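Local coordinates for succinylglutamate desuccinylase (Chromobacterium violaceum, PDB 1YW4), which probably hydrolyses N-succinyl-L-glutamate to succinate and glutamate, the last step of the AST arginine-degradation pathway, using one zinc ion per subunit, at residues 7-11 against 28-32; 68-73 against 236-240; 87-91 against 121-125. All blocks are in the same frame, centred on the assembly; numbering follows the deposited sequence.

Contact 1: residues 7-11 against 28-32; sequences FLQHA and AARWL
The short N-terminal helix 7-12 lies against strand 27-33, the middle strand of the antiparallel run 20-23, 27-33, 36-39, and here F7, H10 and A11 close round the indole of W31. The axes of 7-11 and 28-32 approach to 12.0 Å, at 29°, a separation bridged by W31, F7 and H10. With CG anti to its own carbonyl carbon and beside the backbone N (chi1 -71°), W31 holds its ring out to meet the helix. H10 comes over one face of the indole: its CD2 lies 3.6 Å from W31 CE2 and as far from CZ2, offset toward the rim. The imidazole is tilted rather than stacked, its plane at 47° to the indole and its centroid 4.7 Å from that of the five-membered ring. F7 works at the benzo end, CD1 being 3.8 Å from W31 CZ2, and the same phenyl ring presents its edge to the methyl of A29, with CE1 4.1 Å from A29 CB. One turn on, A11 CB sits 4.1 Å from W31 CZ3. A backbone oxygen joins in as well, F7 O being 3.4 Å from W31 CH2; this carbonyl already accepts the helical bond from A11 N. W21, on the neighbouring strand 20-23, meets F7, H10 and W31 edge-to-face, while V37 of strand 36-39 touches both F7 and W31. L8 N, in the first turn, is bonded to D67 of helix 61-75. All five residues that touch across the interface are buried, and they meet through aromatic and aliphatic surface, so helix and strand are held together here by the fit of ring shapes.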
loop_
_atom_site.group_PDB
_atom_site.type_symbol
_atom_site.label_atom_id
_atom_site.label_comp_id
_atom_site.label_asym_id
_atom_site.label_seq_id
_atom_site.Cartn_x
_atom_site.Cartn_y
_atom_site.Cartn_z
ATOM N N PHE A 7 40.252 -9.748 15.461
ATOM C CA PHE A 7 40.250 -8.449 14.812
ATOM C C PHE A 7 39.574 -7.457 15.756
ATOM O O PHE A 7 40.030 -6.326 15.920
ATOM C CB PHE A 7 39.498 -8.529 13.475
ATOM C CG PHE A 7 40.294 -9.197 12.370
ATOM C CD1 PHE A 7 40.676 -8.480 11.244
ATOM C CD2 PHE A 7 40.680 -10.535 12.470
ATOM C CE1 PHE A 7 41.432 -9.071 10.226
ATOM C CE2 PHE A 7 41.439 -11.139 11.453
ATOM C CZ PHE A 7 41.813 -10.403 10.335
ATOM N N LEU A 8 38.500 -7.903 16.400
ATOM C CA LEU A 8 37.754 -7.061 17.320
ATOM C C LEU A 8 38.611 -6.553 18.475
ATOM O O LEU A 8 38.636 -5.353 18.761
ATOM C CB LEU A 8 36.534 -7.833 17.853
ATOM C CG LEU A 8 35.605 -7.179 18.897
ATOM C CD1 LEU A 8 36.123 -7.484 20.272
ATOM C CD2 LEU A 8 35.475 -5.664 18.670
ATOM N N GLN A 9 39.327 -7.463 19.128
ATOM C CA GLN A 9 40.169 -7.091 20.259
ATOM C C GLN A 9 41.294 -6.150 19.837
ATOM O O GLN A 9 41.691 -5.258 20.589
ATOM C CB GLN A 9 40.757 -8.341 20.918
ATOM C CG GLN A 9 41.152 -8.099 22.351
ATOM C CD GLN A 9 39.982 -7.567 23.163
ATOM O OE1 GLN A 9 38.937 -8.214 23.275
ATOM N NE2 GLN A 9 40.147 -6.374 23.718
ATOM N N HIS A 10 41.821 -6.357 18.636
ATOM C CA HIS A 10 42.883 -5.495 18.143
ATOM C C HIS A 10 42.336 -4.075 18.060
ATOM O O HIS A 10 42.991 -3.127 18.479
ATOM C CB HIS A 10 43.347 -5.938 16.757
ATOM C CG HIS A 10 44.376 -5.036 16.155
ATOM N ND1 HIS A 10 45.700 -5.048 16.544
ATOM C CD2 HIS A 10 44.270 -4.063 15.218
ATOM C CE1 HIS A 10 46.362 -4.124 15.871
ATOM N NE2 HIS A 10 45.517 -3.511 15.061
ATOM N N ALA A 11 41.129 -3.954 17.508
ATOM C CA ALA A 11 40.444 -2.672 17.345
ATOM C C ALA A 11 40.164 -2.004 18.690
ATOM O O ALA A 11 40.326 -0.792 18.837
ATOM C CB ALA A 11 39.131 -2.878 16.588
ATOM N N ALA A 28 45.753 -9.589 1.875
ATOM C CA ALA A 28 46.107 -8.784 3.031
ATOM C C ALA A 28 44.920 -8.097 3.688
ATOM O O ALA A 28 43.898 -7.843 3.056
ATOM C CB ALA A 28 47.153 -7.743 2.630
ATOM N N ALA A 29 45.076 -7.798 4.970
ATOM C CA ALA A 29 44.040 -7.113 5.724
ATOM C C ALA A 29 44.652 -5.767 6.090
ATOM O O ALA A 29 45.698 -5.712 6.744
ATOM C CB ALA A 29 43.680 -7.902 6.969
ATOM N N ARG A 30 44.011 -4.688 5.647
ATOM C CA ARG A 30 44.507 -3.342 5.906
ATOM C C ARG A 30 43.618 -2.566 6.858
ATOM O O ARG A 30 42.426 -2.405 6.609
ATOM C CB ARG A 30 44.632 -2.549 4.587
ATOM C CG ARG A 30 45.754 -3.015 3.674
ATOM C CD ARG A 30 45.736 -2.315 2.314
ATOM N NE ARG A 30 46.482 -3.097 1.330
ATOM C CZ ARG A 30 46.210 -3.145 0.029
ATOM N NH1 ARG A 30 45.197 -2.447 -0.469
ATOM N NH2 ARG A 30 46.945 -3.914 -0.777
ATOM N N TRP A 31 44.194 -2.106 7.964
ATOM C CA TRP A 31 43.436 -1.298 8.909
ATOM C C TRP A 31 43.446 0.113 8.349
ATOM O O TRP A 31 44.501 0.749 8.262
ATOM C CB TRP A 31 44.083 -1.348 10.291
ATOM C CG TRP A 31 43.897 -2.687 10.913
ATOM C CD1 TRP A 31 44.722 -3.772 10.795
ATOM C CD2 TRP A 31 42.753 -3.131 11.646
ATOM N NE1 TRP A 31 44.157 -4.865 11.405
ATOM C CE2 TRP A 31 42.948 -4.499 11.939
ATOM C CE3 TRP A 31 41.577 -2.507 12.082
ATOM C CZ2 TRP A 31 42.008 -5.257 12.651
ATOM C CZ3 TRP A 31 40.643 -3.261 12.788
ATOM C CH2 TRP A 31 40.869 -4.621 13.065
ATOM N N LEU A 32 42.269 0.586 7.956
ATOM C CA LEU A 32 42.117 1.906 7.359
ATOM C C LEU A 32 41.884 2.991 8.394
ATOM O O LEU A 32 42.121 4.163 8.126
ATOM C CB LEU A 32 40.946 1.884 6.373
ATOM C CG LEU A 32 40.979 0.835 5.248
ATOM C CD1 LEU A 32 39.722 0.975 4.400
ATOM C CD2 LEU A 32 42.226 1.019 4.382
#

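Contact 2: residues 68-73 against 236-240; sequences GMLTDI and LRGLL
The guanidinium of R237 has the CG methylene of selenomethionine M69 over one face, 3.9 Å above the plane and offset toward the rim, and the carboxylate of D72 at its edge. D72 is gripped end-on, and both nitrogens converge on one oxygen: R237 NH1 is 2.7 Å from D72 OD2, and NH2 is 2.9 Å from that same OD2. The carboxylate plane is turned 50° from the guanidinium plane. NH1 uses the anti lone pair of OD2, the one directed away from OD1, whereas NH2 reaches the anti side from 31° out of the carboxylate plane. Both bonds are bent, because two nitrogens of one rigid guanidinium converge on a single oxygen. R237 gets there by running extended from CG to NE, from 236-240 across to 68-73, whose axes come to 11.4 Å. Beneath the salt bridge the filling is apolar. M69 bends at its last torsion (chi3 -67°), which swings the methyl round onto L236: SE lies 3.6 Å from L236 CB, and CE is 3.7 Å from L236 CD2. A turn further along, L240 CD1 touches SE at 4.1 Å and also meets I73 CD1. These two helices of the zinc-hydrolase catalytic domain pack on strand 48-53, where L51 lies against both M69 and L236; the L236 side chain is about 12 Å from that of the zinc ligand H149. R237 NE has a second acid, D233 of its own helix. Flanked by two carboxylates, the arginine should stay firmly charged, and D72 is probably ionised too. The contact is thus two-layered: an ion pair ties the helices together on the partly exposed side, while selenium, leucine and isoleucine meet on the buried side.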
loop_
_atom_site.group_PDB
_atom_site.type_symbol
_atom_site.label_atom_id
_atom_site.label_comp_id
_atom_site.label_asym_id
_atom_site.label_seq_id
_atom_site.Cartn_x
_atom_site.Cartn_y
_atom_site.Cartn_z
ATOM N N GLY A 68 34.364 -13.718 14.377
ATOM C CA GLY A 68 34.653 -15.126 14.169
ATOM C C GLY A 68 35.023 -15.405 12.718
ATOM O O GLY A 68 35.954 -16.164 12.439
HETATM N N MSE A 69 34.293 -14.784 11.797
HETATM C CA MSE A 69 34.544 -14.943 10.374
HETATM C C MSE A 69 35.930 -14.415 10.023
HETATM O O MSE A 69 36.655 -15.052 9.279
HETATM C CB MSE A 69 33.507 -14.185 9.539
HETATM C CG MSE A 69 32.090 -14.721 9.607
HETATM SE SE MSE A 69 30.966 -13.913 8.240
HETATM C CE MSE A 69 30.947 -12.103 8.905
ATOM N N LEU A 70 36.294 -13.250 10.554
ATOM C CA LEU A 70 37.608 -12.677 10.264
ATOM C C LEU A 70 38.736 -13.579 10.755
ATOM O O LEU A 70 39.749 -13.753 10.074
ATOM C CB LEU A 70 37.736 -11.291 10.900
ATOM C CG LEU A 70 36.752 -10.262 10.333
ATOM C CD1 LEU A 70 36.837 -8.946 11.111
ATOM C CD2 LEU A 70 37.059 -10.048 8.852
ATOM N N THR A 71 38.565 -14.153 11.939
ATOM C CA THR A 71 39.585 -15.041 12.476
ATOM C C THR A 71 39.726 -16.277 11.586
ATOM O O THR A 71 40.839 -16.744 11.331
ATOM C CB THR A 71 39.258 -15.472 13.916
ATOM O OG1 THR A 71 39.073 -14.306 14.731
ATOM C CG2 THR A 71 40.409 -16.288 14.499
ATOM N N ASP A 72 38.605 -16.800 11.094
ATOM C CA ASP A 72 38.662 -17.972 10.220
ATOM C C ASP A 72 39.354 -17.655 8.903
ATOM O O ASP A 72 40.092 -18.483 8.362
ATOM C CB ASP A 72 37.263 -18.529 9.952
ATOM C CG ASP A 72 36.712 -19.298 11.141
ATOM O OD1 ASP A 72 37.508 -19.670 12.020
ATOM O OD2 ASP A 72 35.492 -19.541 11.195
ATOM N N ILE A 73 39.119 -16.455 8.386
ATOM C CA ILE A 73 39.747 -16.054 7.135
ATOM C C ILE A 73 41.257 -15.964 7.333
ATOM O O ILE A 73 42.033 -16.496 6.536
ATOM C CB ILE A 73 39.206 -14.690 6.652
ATOM C CG1 ILE A 73 37.732 -14.836 6.272
ATOM C CG2 ILE A 73 40.031 -14.186 5.466
ATOM C CD1 ILE A 73 37.108 -13.589 5.704
ATOM N N LEU A 236 26.440 -15.350 5.404
ATOM C CA LEU A 236 27.537 -14.393 5.282
ATOM C C LEU A 236 28.816 -15.115 4.871
ATOM O O LEU A 236 29.515 -14.683 3.953
ATOM C CB LEU A 236 27.743 -13.660 6.609
ATOM C CG LEU A 236 27.677 -12.130 6.631
ATOM C CD1 LEU A 236 26.625 -11.596 5.675
ATOM C CD2 LEU A 236 27.392 -11.679 8.068
ATOM N N ARG A 237 29.127 -16.214 5.545
ATOM C CA ARG A 237 30.324 -16.975 5.196
ATOM C C ARG A 237 30.223 -17.462 3.745
ATOM O O ARG A 237 31.222 -17.522 3.028
ATOM C CB ARG A 237 30.496 -18.169 6.141
ATOM C CG ARG A 237 30.919 -17.793 7.551
ATOM C CD ARG A 237 30.809 -18.987 8.489
ATOM N NE ARG A 237 31.267 -18.672 9.839
ATOM C CZ ARG A 237 32.529 -18.778 10.245
ATOM N NH1 ARG A 237 33.470 -19.198 9.412
ATOM N NH2 ARG A 237 32.855 -18.452 11.484
ATOM N N GLY A 238 29.008 -17.794 3.315
ATOM C CA GLY A 238 28.810 -18.261 1.951
ATOM C C GLY A 238 28.983 -17.144 0.940
ATOM O O GLY A 238 29.429 -17.362 -0.189
ATOM N N LEU A 239 28.622 -15.932 1.346
ATOM C CA LEU A 239 28.759 -14.783 0.470
ATOM C C LEU A 239 30.236 -14.460 0.251
ATOM O O LEU A 239 30.678 -14.271 -0.879
ATOM C CB LEU A 239 28.041 -13.568 1.074
ATOM C CG LEU A 239 28.281 -12.257 0.331
ATOM C CD1 LEU A 239 27.834 -12.411 -1.113
ATOM C CD2 LEU A 239 27.529 -11.121 1.012
ATOM N N LEU A 240 31.006 -14.415 1.331
ATOM C CA LEU A 240 32.429 -14.102 1.218
ATOM C C LEU A 240 33.200 -15.161 0.438
ATOM O O LEU A 240 34.079 -14.832 -0.355
ATOM C CB LEU A 240 33.043 -13.949 2.604
ATOM C CG LEU A 240 32.373 -12.880 3.480
ATOM C CD1 LEU A 240 33.010 -12.895 4.849
ATOM C CD2 LEU A 240 32.491 -11.518 2.817
#

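Contact 3: residues 87-91 against 121-125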
loop_
_atom_site.group_PDB
_atom_site.type_symbol
_atom_site.label_atom_id
_atom_site.label_comp_id
_atom_site.label_asym_id
_atom_site.label_seq_id
_atom_site.Cartn_x
_atom_site.Cartn_y
_atom_site.Cartn_z
HETATM N N MSE A 87 33.556 -2.992 9.607
HETATM C CA MSE A 87 33.558 -1.829 10.472
HETATM C C MSE A 87 32.964 -2.099 11.849
HETATM O O MSE A 87 31.803 -2.483 11.967
HETATM C CB MSE A 87 32.757 -0.692 9.854
HETATM C CG MSE A 87 33.337 -0.082 8.621
HETATM SE SE MSE A 87 32.221 1.353 8.010
HETATM C CE MSE A 87 33.522 2.541 7.294
ATOM N N PHE A 88 33.781 -1.940 12.884
ATOM C CA PHE A 88 33.313 -2.058 14.260
ATOM C C PHE A 88 33.032 -0.565 14.457
ATOM O O PHE A 88 33.922 0.211 14.798
ATOM C CB PHE A 88 34.442 -2.555 15.168
ATOM C CG PHE A 88 34.860 -3.977 14.887
ATOM C CD1 PHE A 88 36.133 -4.262 14.410
ATOM C CD2 PHE A 88 33.950 -5.022 15.041
ATOM C CE1 PHE A 88 36.493 -5.571 14.084
ATOM C CE2 PHE A 88 34.299 -6.340 14.716
ATOM C CZ PHE A 88 35.569 -6.613 14.238
ATOM N N ALA A 89 31.783 -0.188 14.202
ATOM C CA ALA A 89 31.340 1.204 14.194
ATOM C C ALA A 89 31.549 2.131 15.370
ATOM O O ALA A 89 32.305 3.102 15.266
ATOM C CB ALA A 89 29.888 1.263 13.747
ATOM N N ASN A 90 30.871 1.870 16.475
ATOM C CA ASN A 90 31.011 2.735 17.629
ATOM C C ASN A 90 31.940 2.066 18.629
ATOM O O ASN A 90 31.484 1.417 19.564
ATOM C CB ASN A 90 29.637 2.988 18.257
ATOM C CG ASN A 90 29.627 4.211 19.140
ATOM O OD1 ASN A 90 30.653 4.578 19.708
ATOM N ND2 ASN A 90 28.468 4.848 19.266
ATOM N N LEU A 91 33.247 2.237 18.440
ATOM C CA LEU A 91 34.237 1.608 19.318
ATOM C C LEU A 91 34.099 1.920 20.799
ATOM O O LEU A 91 34.140 1.012 21.636
ATOM C CB LEU A 91 35.653 1.964 18.866
ATOM C CG LEU A 91 36.171 1.264 17.607
ATOM C CD1 LEU A 91 37.488 1.922 17.181
ATOM C CD2 LEU A 91 36.370 -0.226 17.875
ATOM N N GLU A 121 31.065 11.018 18.400
ATOM C CA GLU A 121 30.290 10.070 17.597
ATOM C C GLU A 121 29.924 10.656 16.232
ATOM O O GLU A 121 29.671 9.914 15.269
ATOM C CB GLU A 121 29.045 9.609 18.369
ATOM C CG GLU A 121 29.349 8.416 19.278
ATOM C CD GLU A 121 28.457 8.329 20.516
ATOM O OE1 GLU A 121 28.225 7.199 21.001
ATOM O OE2 GLU A 121 28.003 9.381 21.018
ATOM N N SER A 122 29.928 11.985 16.140
ATOM C CA SER A 122 29.635 12.663 14.880
ATOM C C SER A 122 30.881 12.623 14.001
ATOM O O SER A 122 30.795 12.427 12.793
ATOM C CB SER A 122 29.230 14.126 15.122
ATOM O OG SER A 122 28.078 14.206 15.939
ATOM N N VAL A 123 32.042 12.825 14.613
ATOM C CA VAL A 123 33.291 12.774 13.867
ATOM C C VAL A 123 33.470 11.346 13.329
ATOM O O VAL A 123 33.874 11.142 12.185
ATOM C CB VAL A 123 34.493 13.145 14.766
ATOM C CG1 VAL A 123 35.805 13.018 13.985
ATOM C CG2 VAL A 123 34.327 14.587 15.274
ATOM N N ARG A 124 33.159 10.364 14.167
ATOM C CA ARG A 124 33.287 8.970 13.782
ATOM C C ARG A 124 32.313 8.617 12.653
ATOM O O ARG A 124 32.675 7.939 11.691
ATOM C CB ARG A 124 33.045 8.085 15.001
ATOM C CG ARG A 124 33.015 6.603 14.694
ATOM C CD ARG A 124 34.337 6.096 14.142
ATOM N NE ARG A 124 34.335 4.633 14.190
ATOM C CZ ARG A 124 35.368 3.858 13.893
ATOM N NH1 ARG A 124 36.521 4.388 13.507
ATOM N NH2 ARG A 124 35.246 2.544 14.006
ATOM N N ALA A 125 31.074 9.079 12.765
ATOM C CA ALA A 125 30.087 8.819 11.734
ATOM C C ALA A 125 30.572 9.361 10.379
ATOM O O ALA A 125 30.450 8.682 9.352
ATOM C CB ALA A 125 28.741 9.470 12.113
HETATM O O HOH W 1 30.728 6.144 22.198
#
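R124 keeps CG anti to the backbone N and then bends at chi2 (62°), a turn that carries its guanidinium alongside the end of strand 83-88; N90, with CG likewise anti to N (chi1 -161°), extends its amide to E121. The arginine meets two successive carbonyls with its edge. NE gives the straighter bond, 2.8 Å to A89 O, lying in the carbonyl plane and almost in the plane of the guanidinium. NH2 adds a weak bond of 2.8 Å to F88 O and another weak one of 3.2 Å to A89 O, so the group is held flat along one side. L91 packs close by, with CG 3.9 Å from NH2 of R124. In the second pair, N90 ND2 donates to E121 OE1 over 2.9 Å in a nearly linear bond within the amide plane. The carboxylate is turned 77° from that amide and is met on its anti side, slightly out of plane. A water bridges the same two groups, giving its protons to N90 OD1 at 2.9 Å and to E121 OE1 at 3.0 Å. N90 OD1 also caps helix 91-96 through A93 N, and E121 accepts from the loop as well, G101 N at OE1 and N102 N and Y103 N at OE2. These donors would probably keep E121 ionised. R124 NH1 is taken by E127 and P34 O. The contact therefore pins the point where strand 83-88 passes into helix 91-96 against the first turns of helix 120-137. A89 and M87 both rest on L128 farther along that helix, and on the other flank F88 packs against helix 7-12.

The aromatic ring of F88 ties the three contacts together. Its CE1 lies 3.8 Å from L8 CA in contact 1, and its CZ is 4.1 Å from L70 CD1 in contact 2. Contacts 1 and 2, with centres 14 Å apart, also meet directly, F7 CE2 coming 3.4 Å from L70 O, while contacts 2 and 3 are centred 22 Å apart. In the chain, 87-91 and 121-125 both fall between the two segments of contact 2. Contact 3 is the one near the metal: the N90 side chain is about 6 Å from that of the zinc ligand H56, and the A89 side chain about 10 Å from the zinc itself. Contact 1 is remote from the zinc.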